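Local coordinates for protein phytase (Citrobacter braakii, PDB 3ZHC) that belongs to branch 2 of the histidine phosphatase superfamily, a disulfide-bonded phytase that pairs a mixed beta sheet flanked by helices with a largely helical region, at residues 48-53 with 232-237; 75-80 with 116-121; 294-299 with 415-420; 333-338 with 422-427. The protein carries 2 engineered substitutions. All blocks are in the same frame, centred on the assembly; numbering follows the deposited sequence.

Contact 1 (48-53 with 232-237); sequences TPIMKN and WSLSST. Unlike the reference sequence in segment 48-53: Asn53 (reference Asp).
The short helix 49-53 comes up to the side of helix 231-247 with Met51 and Leu234 as the nearest backbone pair, their CA atoms 7.8 Å apart. At that spacing the space between them is filled by side chains, and Leu234 makes the largest single contribution. Its CG lies anti to the backbone N (chi1 -179°), which carries both methyls out to the short helix. CD2 meets Ile50 CG2 at 3.6 Å, the closest approach of the contact. The other branch, Leu234 CD1, turns to Met51 CG at 4.1 Å and also lies near Ile50 CG2, so the leucine fork engages two successive residues of one turn. Met51 is the buried member; its side chain also packs on Leu238 and Ile241, farther along helix 231-247. Ile50 stays at the exposed border, near a bound formic acid molecule. The backbone N of Thr48 gives a weak hydrogen bond to Met51 SD, 3.5 Å away. In return, Met51 N donates weakly to Thr48 OG1, also at 3.5 Å. The short helix thus begins with Thr48 as N-cap, in a capping box formed with Met51.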
loop_
_atom_site.group_PDB
_atom_site.type_symbol
_atom_site.label_atom_id
_atom_site.label_comp_id
_atom_site.label_asym_id
_atom_site.label_seq_id
_atom_site.Cartn_x
_atom_site.Cartn_y
_atom_site.Cartn_z
ATOM N N THR B 48 23.746 -18.050 -9.141
ATOM C CA THR B 48 24.789 -18.356 -8.176
ATOM C C THR B 48 24.507 -19.615 -7.321
ATOM O O THR B 48 23.366 -20.120 -7.332
ATOM C CB THR B 48 24.944 -17.135 -7.246
ATOM O OG1 THR B 48 23.746 -16.952 -6.507
ATOM C CG2 THR B 48 25.225 -15.860 -8.057
ATOM N N PRO B 49 25.546 -20.131 -6.586
ATOM C CA PRO B 49 25.387 -21.258 -5.664
ATOM C C PRO B 49 24.324 -21.058 -4.596
ATOM O O PRO B 49 23.581 -21.985 -4.307
ATOM C CB PRO B 49 26.770 -21.341 -4.997
ATOM C CG PRO B 49 27.665 -20.837 -5.973
ATOM C CD PRO B 49 26.968 -19.730 -6.640
ATOM N N ILE B 50 24.269 -19.849 -4.018
ATOM C CA ILE B 50 23.270 -19.501 -3.007
ATOM C C ILE B 50 21.866 -19.650 -3.565
ATOM O O ILE B 50 21.003 -20.239 -2.898
ATOM C CB ILE B 50 23.490 -18.064 -2.441
ATOM C CG1 ILE B 50 24.728 -18.053 -1.540
ATOM C CG2 ILE B 50 22.266 -17.584 -1.652
ATOM C CD1 ILE B 50 25.080 -16.681 -0.997
ATOM N N MET B 51 21.641 -19.128 -4.784
ATOM C CA MET B 51 20.310 -19.242 -5.463
ATOM C C MET B 51 19.906 -20.701 -5.608
ATOM O O MET B 51 18.739 -21.063 -5.371
ATOM C CB MET B 51 20.316 -18.554 -6.835
ATOM C CG MET B 51 20.445 -17.062 -6.774
ATOM S SD MET B 51 20.774 -16.291 -8.369
ATOM C CE MET B 51 19.349 -16.857 -9.314
ATOM N N LYS B 52 20.873 -21.541 -5.980
ATOM C CA LYS B 52 20.636 -22.972 -6.122
ATOM C C LYS B 52 20.367 -23.657 -4.776
ATOM O O LYS B 52 19.534 -24.522 -4.710
ATOM C CB LYS B 52 21.814 -23.648 -6.815
ATOM C CG LYS B 52 22.010 -23.232 -8.244
ATOM C CD LYS B 52 23.247 -23.879 -8.800
ATOM C CE LYS B 52 23.594 -23.367 -10.152
ATOM N NZ LYS B 52 24.899 -23.956 -10.570
ATOM N N ASN B 53 21.077 -23.242 -3.718
ATOM C CA ASN B 53 20.981 -23.889 -2.390
ATOM C C ASN B 53 19.874 -23.370 -1.435
ATOM O O ASN B 53 19.725 -23.914 -0.324
ATOM C CB ASN B 53 22.360 -23.852 -1.702
ATOM C CG ASN B 53 23.439 -24.656 -2.490
ATOM O OD1 ASN B 53 23.183 -25.763 -2.987
ATOM N ND2 ASN B 53 24.621 -24.092 -2.599
ATOM N N TRP B 232 18.026 -9.867 2.393
ATOM C CA TRP B 232 17.449 -8.696 1.676
ATOM C C TRP B 232 17.851 -8.603 0.174
ATOM O O TRP B 232 16.965 -8.565 -0.689
ATOM C CB TRP B 232 17.738 -7.374 2.438
ATOM C CG TRP B 232 16.713 -7.135 3.458
ATOM C CD1 TRP B 232 16.822 -7.314 4.796
ATOM C CD2 TRP B 232 15.388 -6.694 3.213
ATOM N NE1 TRP B 232 15.630 -6.997 5.413
ATOM C CE2 TRP B 232 14.734 -6.613 4.457
ATOM C CE3 TRP B 232 14.683 -6.354 2.056
ATOM C CZ2 TRP B 232 13.398 -6.197 4.579
ATOM C CZ3 TRP B 232 13.351 -5.939 2.181
ATOM C CH2 TRP B 232 12.730 -5.868 3.431
ATOM N N SER B 233 19.146 -8.571 -0.129
ATOM C CA SER B 233 19.604 -8.541 -1.556
ATOM C C SER B 233 19.148 -9.778 -2.334
ATOM O O SER B 233 18.655 -9.652 -3.454
ATOM C CB SER B 233 21.125 -8.397 -1.657
ATOM O OG SER B 233 21.575 -8.579 -3.004
ATOM N N LEU B 234 19.312 -10.960 -1.734
ATOM C CA LEU B 234 18.902 -12.219 -2.369
ATOM C C LEU B 234 17.414 -12.184 -2.731
ATOM O O LEU B 234 17.046 -12.425 -3.880
ATOM C CB LEU B 234 19.203 -13.434 -1.457
ATOM C CG LEU B 234 18.848 -14.852 -1.992
ATOM C CD1 LEU B 234 19.580 -15.135 -3.284
ATOM C CD2 LEU B 234 19.125 -15.958 -0.929
ATOM N N SER B 235 16.575 -11.872 -1.740
ATOM C CA SER B 235 15.105 -11.797 -1.933
ATOM C C SER B 235 14.694 -10.811 -3.017
ATOM O O SER B 235 13.765 -11.081 -3.764
ATOM C CB SER B 235 14.437 -11.442 -0.634
ATOM O OG SER B 235 14.678 -12.481 0.318
ATOM N N SER B 236 15.401 -9.668 -3.087
ATOM C CA SER B 236 15.182 -8.665 -4.122
ATOM C C SER B 236 15.443 -9.269 -5.496
ATOM O O SER B 236 14.666 -9.053 -6.443
ATOM C CB SER B 236 16.083 -7.444 -3.893
ATOM O OG SER B 236 15.796 -6.397 -4.805
ATOM N N THR B 237 16.533 -10.029 -5.604
ATOM C CA THR B 237 16.887 -10.705 -6.852
ATOM C C THR B 237 15.856 -11.797 -7.207
ATOM O O THR B 237 15.336 -11.816 -8.318
ATOM C CB THR B 237 18.326 -11.310 -6.773
ATOM O OG1 THR B 237 19.282 -10.242 -6.598
ATOM C CG2 THR B 237 18.665 -12.120 -8.016
#

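Contact 2 (75-80 with 116-121); sequences ELVSEL and RKTGEA
Val77 lays its two methyls against the side chain of Thr118, the two side chains meeting at about a right angle. CG1, anti to the backbone N (chi1 175°), comes within 3.9 Å of Thr118 CG2, and Val77 CG2 stands almost as near to the same methyl. Val77 CG1 also touches the backbone of the other helix, 3.7 Å from Thr118 O. One turn farther along that helix, Ala121 presents its methyl to the branch point of the valine, with CB to CB at 4.0 Å. The small alanine lets the backbones approach closely: the CA atoms of Ser78 and Ala121 are 5.1 Å apart, and the axes of the two short segments pass at 8.5 Å with a signed crossing angle of -47°. At this close point Ser78 CA lies 3.3 Å from Ala121 O, a CA-H...O contact with an angle of 124° at the hydrogen. The serine is modelled in two conformers, so a bond from its hydroxyl to Glu75 O, within its own helix, is doubtful. Thr118 keeps its hydroxyl away from the valine, with OG1 bonded to Arg114 O and to Gly40 N. Helices 71-90 and 113-126 are therefore joined through small apolar groups and backbone, and the threonine divides its two branches between tasks: the hydroxyl is held by its own helix and by the loop at Gly40, while the methyl meets the partner helix.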
loop_
_atom_site.group_PDB
_atom_site.type_symbol
_atom_site.label_atom_id
_atom_site.label_comp_id
_atom_site.label_asym_id
_atom_site.label_seq_id
_atom_site.Cartn_x
_atom_site.Cartn_y
_atom_site.Cartn_z
ATOM N N GLU B 75 9.514 -7.145 -27.935
ATOM C CA GLU B 75 8.114 -7.128 -28.452
ATOM C C GLU B 75 7.158 -6.349 -27.524
ATOM O O GLU B 75 6.312 -5.591 -27.995
ATOM C CB GLU B 75 7.601 -8.560 -28.681
ATOM C CG GLU B 75 6.293 -8.655 -29.485
ATOM C CD GLU B 75 5.816 -10.115 -29.727
ATOM O OE1 GLU B 75 6.657 -11.070 -29.664
ATOM O OE2 GLU B 75 4.593 -10.300 -29.985
ATOM N N LEU B 76 7.311 -6.540 -26.214
ATOM C CA LEU B 76 6.507 -5.804 -25.212
ATOM C C LEU B 76 6.824 -4.293 -25.202
ATOM O O LEU B 76 5.918 -3.477 -25.035
ATOM C CB LEU B 76 6.687 -6.407 -23.810
ATOM C CG LEU B 76 6.043 -7.786 -23.630
ATOM C CD1 LEU B 76 6.544 -8.463 -22.380
ATOM C CD2 LEU B 76 4.480 -7.666 -23.633
ATOM N N VAL B 77 8.102 -3.931 -25.376
ATOM C CA VAL B 77 8.482 -2.501 -25.470
ATOM C C VAL B 77 7.907 -1.886 -26.782
ATOM O O VAL B 77 7.488 -0.729 -26.779
ATOM C CB VAL B 77 10.004 -2.264 -25.348
ATOM C CG1 VAL B 77 10.348 -0.784 -25.581
ATOM C CG2 VAL B 77 10.523 -2.720 -23.971
ATOM N N SER B 78 7.887 -2.667 -27.880
ATOM C CA SER B 78 7.317 -2.189 -29.164
ATOM C C SER B 78 5.822 -1.893 -29.007
ATOM O O SER B 78 5.312 -0.985 -29.629
ATOM C CB SER B 78 7.571 -3.185 -30.314
ATOM O OG SER B 78 6.865 -4.402 -30.124
ATOM N N GLU B 79 5.129 -2.677 -28.159
ATOM C CA GLU B 79 3.713 -2.410 -27.844
ATOM C C GLU B 79 3.539 -1.051 -27.158
ATOM O O GLU B 79 2.580 -0.343 -27.446
ATOM C CB GLU B 79 3.095 -3.515 -26.959
ATOM C CG GLU B 79 2.824 -4.829 -27.686
ATOM C CD GLU B 79 1.806 -4.695 -28.810
ATOM O OE1 GLU B 79 0.977 -3.754 -28.790
ATOM O OE2 GLU B 79 1.841 -5.530 -29.717
ATOM N N LEU B 80 4.462 -0.700 -26.249
ATOM C CA LEU B 80 4.458 0.635 -25.629
ATOM C C LEU B 80 4.786 1.704 -26.681
ATOM O O LEU B 80 4.149 2.738 -26.710
ATOM C CB LEU B 80 5.425 0.727 -24.433
ATOM C CG LEU B 80 5.032 -0.084 -23.195
ATOM C CD1 LEU B 80 6.109 0.000 -22.164
ATOM C CD2 LEU B 80 3.667 0.386 -22.609
ATOM N N ARG B 116 20.157 -0.833 -24.952
ATOM C CA ARG B 116 20.323 -0.582 -26.406
ATOM C C ARG B 116 19.215 -1.218 -27.251
ATOM O O ARG B 116 18.639 -0.546 -28.112
ATOM C CB ARG B 116 21.704 -1.054 -26.887
ATOM C CG ARG B 116 22.859 -0.038 -26.581
ATOM C CD ARG B 116 24.252 -0.693 -26.592
ATOM N NE ARG B 116 24.190 -1.715 -27.572
ATOM C CZ ARG B 116 24.511 -2.997 -27.441
ATOM N NH1 ARG B 116 25.034 -3.536 -26.336
ATOM N NH2 ARG B 116 24.329 -3.747 -28.483
ATOM N N LYS B 117 18.923 -2.499 -26.992
ATOM C CA LYS B 117 17.821 -3.200 -27.678
ATOM C C LYS B 117 16.436 -2.720 -27.223
ATOM O O LYS B 117 15.462 -2.913 -27.952
ATOM C CB LYS B 117 17.903 -4.736 -27.519
ATOM C CG LYS B 117 19.184 -5.409 -28.029
ATOM C CD LYS B 117 19.718 -4.846 -29.336
ATOM C CE LYS B 117 20.907 -5.646 -29.792
ATOM N NZ LYS B 117 20.524 -7.006 -30.293
ATOM N N THR B 118 16.334 -2.120 -26.023
ATOM C CA THR B 118 15.055 -1.487 -25.602
ATOM C C THR B 118 14.818 -0.213 -26.463
ATOM O O THR B 118 13.693 0.055 -26.865
ATOM C CB THR B 118 15.002 -1.193 -24.103
ATOM O OG1 THR B 118 14.943 -2.429 -23.391
ATOM C CG2 THR B 118 13.759 -0.356 -23.744
ATOM N N GLY B 119 15.887 0.547 -26.736
ATOM C CA GLY B 119 15.817 1.702 -27.658
ATOM C C GLY B 119 15.361 1.251 -29.049
ATOM O O GLY B 119 14.469 1.863 -29.658
ATOM N N GLU B 120 15.980 0.165 -29.537
ATOM C CA GLU B 120 15.619 -0.445 -30.832
ATOM C C GLU B 120 14.174 -0.848 -30.838
ATOM O O GLU B 120 13.411 -0.456 -31.745
ATOM C CB GLU B 120 16.512 -1.674 -31.123
ATOM C CG GLU B 120 16.083 -2.553 -32.309
ATOM C CD GLU B 120 16.984 -3.718 -32.487
ATOM O OE1 GLU B 120 18.129 -3.521 -32.919
ATOM O OE2 GLU B 120 16.552 -4.847 -32.180
ATOM N N ALA B 121 13.797 -1.634 -29.824
ATOM C CA ALA B 121 12.433 -2.151 -29.689
ATOM C C ALA B 121 11.385 -1.037 -29.585
ATOM O O ALA B 121 10.303 -1.146 -30.198
ATOM C CB ALA B 121 12.334 -3.092 -28.497
#

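Contact 3 (294-299 with 415-420); sequences DMIDTA and KSFSRL
Three torsions set the meeting groups: Asp297 (chi1 -169°), Ser418 (chi1 -172°) and Phe417 (chi1 178°) all place the group beyond CB opposite the backbone N, reaching into the gap between the two helices. There Ser418 OG donates to Asp297 OD1 at 2.9 Å, using the syn lone pair of that oxygen, on the side of its partner OD2. OD2 itself forms a salt bridge with Lys422, whose NZ also hydrogen-bonds Ser418 OG. Carboxylate, hydroxyl and ammonium thus close a three-way polar group, where the lysine would be expected to stabilise the charged form of the aspartate. Beside it the packing is apolar. The far edge of the Phe417 ring receives Ile296 CG2, which lies in the ring plane 3.9 Å from Phe417 CZ and nearly as close to CE2; the two side chains cross at about a right angle. The phenylalanine also packs on Leu300 and on Leu400 from a loop. Helix 282-301 is sandwiched here: on one side it meets helix 414-424, while Ile296 and Ala299 rest on strand 28-38, and Met295 and Ala299 on strand 318-323, of the mixed beta sheet.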
loop_
_atom_site.group_PDB
_atom_site.type_symbol
_atom_site.label_atom_id
_atom_site.label_comp_id
_atom_site.label_asym_id
_atom_site.label_seq_id
_atom_site.Cartn_x
_atom_site.Cartn_y
_atom_site.Cartn_z
ATOM N N ASP B 294 19.315 16.705 -15.122
ATOM C CA ASP B 294 19.903 17.797 -15.962
ATOM C C ASP B 294 19.501 17.672 -17.423
ATOM O O ASP B 294 19.179 18.677 -18.063
ATOM C CB ASP B 294 21.439 17.830 -15.857
ATOM C CG ASP B 294 21.945 18.333 -14.494
ATOM O OD1 ASP B 294 21.152 18.873 -13.658
ATOM O OD2 ASP B 294 23.167 18.191 -14.261
ATOM N N MET B 295 19.529 16.430 -17.943
ATOM C CA MET B 295 19.081 16.109 -19.318
ATOM C C MET B 295 17.603 16.420 -19.487
ATOM O O MET B 295 17.221 17.093 -20.435
ATOM C CB MET B 295 19.344 14.623 -19.641
ATOM C CG MET B 295 19.023 14.166 -21.111
ATOM S SD MET B 295 20.041 14.989 -22.379
ATOM C CE MET B 295 21.641 14.269 -22.029
ATOM N N ILE B 296 16.775 15.926 -18.554
ATOM C CA ILE B 296 15.310 16.161 -18.581
ATOM C C ILE B 296 14.999 17.655 -18.582
ATOM O O ILE B 296 14.139 18.119 -19.349
ATOM C CB ILE B 296 14.600 15.497 -17.373
ATOM C CG1 ILE B 296 14.621 13.971 -17.477
ATOM C CG2 ILE B 296 13.137 15.966 -17.259
ATOM C CD1 ILE B 296 14.465 13.278 -16.133
ATOM N N ASP B 297 15.715 18.397 -17.719
ATOM C CA ASP B 297 15.519 19.829 -17.552
ATOM C C ASP B 297 15.896 20.589 -18.847
ATOM O O ASP B 297 15.082 21.359 -19.378
ATOM C CB ASP B 297 16.325 20.333 -16.339
ATOM C CG ASP B 297 15.974 21.736 -15.934
ATOM O OD1 ASP B 297 14.851 22.215 -16.223
ATOM O OD2 ASP B 297 16.834 22.373 -15.309
ATOM N N THR B 298 17.121 20.351 -19.339
ATOM C CA THR B 298 17.601 20.922 -20.609
ATOM C C THR B 298 16.630 20.641 -21.773
ATOM O O THR B 298 16.284 21.552 -22.531
ATOM C CB THR B 298 18.991 20.368 -21.005
ATOM O OG1 THR B 298 19.946 20.664 -19.977
ATOM C CG2 THR B 298 19.467 20.967 -22.329
ATOM N N ALA B 299 16.197 19.380 -21.889
ATOM C CA ALA B 299 15.305 18.955 -22.986
ATOM C C ALA B 299 13.939 19.649 -22.960
ATOM O O ALA B 299 13.376 19.927 -24.006
ATOM C CB ALA B 299 15.132 17.431 -22.980
ATOM N N LYS B 415 8.941 26.760 -14.841
ATOM C CA LYS B 415 10.007 27.304 -13.971
ATOM C C LYS B 415 10.003 26.636 -12.581
ATOM O O LYS B 415 11.049 26.432 -12.005
ATOM C CB LYS B 415 9.919 28.838 -13.861
ATOM C CG LYS B 415 10.240 29.561 -15.186
ATOM C CD LYS B 415 10.453 31.076 -14.998
ATOM C CE LYS B 415 9.216 31.757 -14.421
ATOM N NZ LYS B 415 9.420 33.225 -14.221
ATOM N N SER B 416 8.802 26.304 -12.063
ATOM C CA SER B 416 8.676 25.572 -10.772
ATOM C C SER B 416 9.285 24.172 -10.885
ATOM O O SER B 416 9.931 23.698 -9.950
ATOM C CB SER B 416 7.212 25.439 -10.303
ATOM O OG SER B 416 6.729 26.628 -9.741
ATOM N N PHE B 417 9.057 23.517 -12.036
ATOM C CA PHE B 417 9.643 22.208 -12.314
ATOM C C PHE B 417 11.165 22.318 -12.362
ATOM O O PHE B 417 11.861 21.558 -11.685
ATOM C CB PHE B 417 9.103 21.607 -13.635
ATOM C CG PHE B 417 9.714 20.273 -13.986
ATOM C CD1 PHE B 417 9.323 19.115 -13.302
ATOM C CD2 PHE B 417 10.684 20.169 -14.991
ATOM C CE1 PHE B 417 9.891 17.857 -13.613
ATOM C CE2 PHE B 417 11.257 18.919 -15.311
ATOM C CZ PHE B 417 10.855 17.760 -14.615
ATOM N N SER B 418 11.663 23.271 -13.155
ATOM C CA SER B 418 13.112 23.499 -13.299
ATOM C C SER B 418 13.786 23.877 -11.968
ATOM O O SER B 418 14.869 23.405 -11.674
ATOM C CB SER B 418 13.386 24.578 -14.344
ATOM O OG SER B 418 14.763 24.671 -14.623
ATOM N N ARG B 419 13.129 24.727 -11.176
ATOM C CA ARG B 419 13.681 25.162 -9.870
ATOM C C ARG B 419 13.723 24.031 -8.828
ATOM O O ARG B 419 14.599 24.020 -7.977
ATOM C CB ARG B 419 12.944 26.425 -9.339
ATOM C CG ARG B 419 13.458 27.729 -10.034
ATOM C CD ARG B 419 12.727 29.041 -9.575
ATOM N NE ARG B 419 12.446 29.059 -8.120
ATOM C CZ ARG B 419 11.256 28.785 -7.536
ATOM N NH1 ARG B 419 10.154 28.466 -8.257
ATOM N NH2 ARG B 419 11.163 28.840 -6.202
ATOM N N LEU B 420 12.779 23.094 -8.912
ATOM C CA LEU B 420 12.793 21.885 -8.060
ATOM C C LEU B 420 14.000 21.013 -8.395
ATOM O O LEU B 420 14.614 20.432 -7.499
ATOM C CB LEU B 420 11.507 21.097 -8.237
ATOM C CG LEU B 420 11.248 19.891 -7.353
ATOM C CD1 LEU B 420 11.325 20.243 -5.868
ATOM C CD2 LEU B 420 9.892 19.337 -7.697
#

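Contact 4 (333-338 with 422-427); sequences GALDLN and KEIRVP. Unlike the reference sequence in segment 333-338: Asn338 (reference Lys).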
loop_
_atom_site.group_PDB
_atom_site.type_symbol
_atom_site.label_atom_id
_atom_site.label_comp_id
_atom_site.label_asym_id
_atom_site.label_seq_id
_atom_site.Cartn_x
_atom_site.Cartn_y
_atom_site.Cartn_z
ATOM N N GLY B 333 12.972 8.823 -5.966
ATOM C CA GLY B 333 13.439 9.309 -4.661
ATOM C C GLY B 333 13.879 10.773 -4.639
ATOM O O GLY B 333 13.607 11.472 -3.692
ATOM N N ALA B 334 14.570 11.209 -5.703
ATOM C CA ALA B 334 15.058 12.596 -5.834
ATOM C C ALA B 334 13.898 13.592 -5.973
ATOM O O ALA B 334 13.892 14.623 -5.316
ATOM C CB ALA B 334 16.006 12.721 -7.011
ATOM N N LEU B 335 12.933 13.260 -6.833
ATOM C CA LEU B 335 11.730 14.096 -7.066
ATOM C C LEU B 335 10.607 13.876 -6.026
ATOM O O LEU B 335 9.604 14.565 -6.055
ATOM C CB LEU B 335 11.181 13.855 -8.486
ATOM C CG LEU B 335 12.045 14.298 -9.662
ATOM C CD1 LEU B 335 11.452 13.799 -10.945
ATOM C CD2 LEU B 335 12.178 15.814 -9.711
ATOM N N ASP B 336 10.802 12.919 -5.123
ATOM C CA ASP B 336 9.838 12.549 -4.090
ATOM C C ASP B 336 8.483 12.053 -4.706
ATOM O O ASP B 336 7.376 12.411 -4.233
ATOM C CB ASP B 336 9.646 13.705 -3.056
ATOM C CG ASP B 336 9.175 13.193 -1.656
ATOM O OD1 ASP B 336 9.027 11.965 -1.454
ATOM O OD2 ASP B 336 8.956 14.030 -0.752
ATOM N N LEU B 337 8.605 11.228 -5.750
ATOM C CA LEU B 337 7.475 10.614 -6.430
ATOM C C LEU B 337 7.207 9.285 -5.793
ATOM O O LEU B 337 8.108 8.426 -5.738
ATOM C CB LEU B 337 7.773 10.408 -7.930
ATOM C CG LEU B 337 7.527 11.549 -8.930
ATOM C CD1 LEU B 337 7.472 12.930 -8.293
ATOM C CD2 LEU B 337 8.573 11.493 -10.042
ATOM N N ASN B 338 5.972 9.106 -5.304
ATOM C CA ASN B 338 5.530 7.868 -4.693
ATOM C C ASN B 338 4.387 7.312 -5.512
ATOM O O ASN B 338 3.515 8.072 -5.961
ATOM C CB ASN B 338 5.093 8.105 -3.257
ATOM C CG ASN B 338 6.208 8.675 -2.400
ATOM O OD1 ASN B 338 7.185 7.970 -2.061
ATOM N ND2 ASN B 338 6.078 9.969 -2.029
ATOM N N LYS B 422 16.839 22.217 -9.622
ATOM C CA LYS B 422 18.002 22.942 -9.053
ATOM C C LYS B 422 18.217 22.636 -7.569
ATOM O O LYS B 422 19.358 22.485 -7.124
ATOM C CB LYS B 422 17.854 24.460 -9.191
ATOM C CG LYS B 422 17.759 25.033 -10.606
ATOM C CD LYS B 422 18.864 24.549 -11.529
ATOM C CE LYS B 422 18.374 23.549 -12.529
ATOM N NZ LYS B 422 17.599 24.252 -13.593
ATOM N N GLU B 423 17.125 22.553 -6.819
ATOM C CA GLU B 423 17.191 22.305 -5.385
ATOM C C GLU B 423 17.720 20.914 -5.049
ATOM O O GLU B 423 18.581 20.772 -4.184
ATOM C CB GLU B 423 15.809 22.517 -4.743
ATOM C CG GLU B 423 15.811 22.360 -3.203
ATOM C CD GLU B 423 14.570 22.901 -2.552
ATOM O OE1 GLU B 423 14.188 24.065 -2.858
ATOM O OE2 GLU B 423 13.973 22.173 -1.726
ATOM N N ILE B 424 17.205 19.906 -5.739
ATOM C CA ILE B 424 17.573 18.506 -5.475
ATOM C C ILE B 424 18.928 18.051 -6.091
ATOM O O ILE B 424 19.581 17.179 -5.526
ATOM C CB ILE B 424 16.395 17.513 -5.879
ATOM C CG1 ILE B 424 16.176 17.459 -7.397
ATOM C CG2 ILE B 424 15.111 17.899 -5.135
ATOM C CD1 ILE B 424 14.745 16.957 -7.824
ATOM N N ARG B 425 19.342 18.637 -7.214
ATOM C CA ARG B 425 20.570 18.181 -7.913
ATOM C C ARG B 425 21.856 18.361 -7.093
ATOM O O ARG B 425 21.963 19.280 -6.306
ATOM C CB ARG B 425 20.730 18.867 -9.280
ATOM C CG ARG B 425 21.067 20.344 -9.220
ATOM C CD ARG B 425 21.045 20.965 -10.579
ATOM N NE ARG B 425 22.058 20.413 -11.479
ATOM C CZ ARG B 425 23.352 20.750 -11.492
ATOM N NH1 ARG B 425 23.856 21.655 -10.634
ATOM N NH2 ARG B 425 24.159 20.178 -12.369
ATOM N N VAL B 426 22.811 17.456 -7.307
ATOM C CA VAL B 426 24.112 17.490 -6.663
ATOM C C VAL B 426 25.089 17.976 -7.750
ATOM O O VAL B 426 25.397 17.221 -8.657
ATOM C CB VAL B 426 24.502 16.108 -6.112
ATOM C CG1 VAL B 426 25.900 16.131 -5.471
ATOM C CG2 VAL B 426 23.461 15.634 -5.115
ATOM N N PRO B 427 25.575 19.255 -7.658
ATOM C CA PRO B 427 26.446 19.824 -8.740
ATOM C C PRO B 427 27.737 19.023 -9.033
ATOM O O PRO B 427 28.201 18.985 -10.188
ATOM C CB PRO B 427 26.747 21.257 -8.241
ATOM C CG PRO B 427 26.457 21.243 -6.816
ATOM C CD PRO B 427 25.389 20.222 -6.563
#
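This is a small, buried apolar contact between two helix C-termini in the alpha/beta part of the histidine phosphatase fold, where the last turn of helix 325-335 meets the last turn of helix 414-424. One residue, Ile424, carries the whole of the second segment's share. Its CB points at the other helix end, and the nearest backbone pair is Ala334 with Ile424, whose CA atoms are 6.4 Å apart. The isoleucine covers the end of its neighbour with both branches: CG2 lies 3.5 Å from Ala334 O, and CD1 reaches the same oxygen at an equal distance, so two methyls of one side chain lie together against the carbonyl oxygen. The methyl of Ala334 is more loosely engaged by Ile424 and packs also on Ala289 of helix 282-301. Leu335 starts out pointing from the partner segment, yet its CD2 swings back across to Ile424, the two side chains running obliquely to each other; the leucine also rests on Leu400 of a loop. Both chains turn out of their helices close to the contact. Asp336 leaves helical geometry with a positive phi of 61°, and Arg425 departs directly after Ile424. The chain leaving helix 414-424 is tied to helix 282-301 by Ile424 O, which accepts from Arg286 NE, and by Val426 N, which bonds Thr290 OG1. In Ile424 itself CG1 sits between the backbone N and the carbonyl carbon (chi1 68°), which sends CD1 to Leu335 CD2 at 3.4 Å, tighter than usual van der Waals contact.

Contacts 3 and 4 are neighbours, with centres 11 Å apart on the same side of the chain's centre. Besides the Asp297-Lys422 bridge, a second salt bridge joins them directly, Asp294 OD1 to Arg425 NE at 2.8 Å. Their segments alternate along the sequence; because both use helix 414-424, this last helix is fastened to helices 282-301 and 325-335. Contact 2 is nested within the loop closed by contact 1, though their centres lie 28 Å apart. Contacts 2 and 4 lie on opposite sides of the chain's centre, as do contacts 1 and 3, whose centres are 39 Å apart; the four therefore tie helices together in widely separated regions.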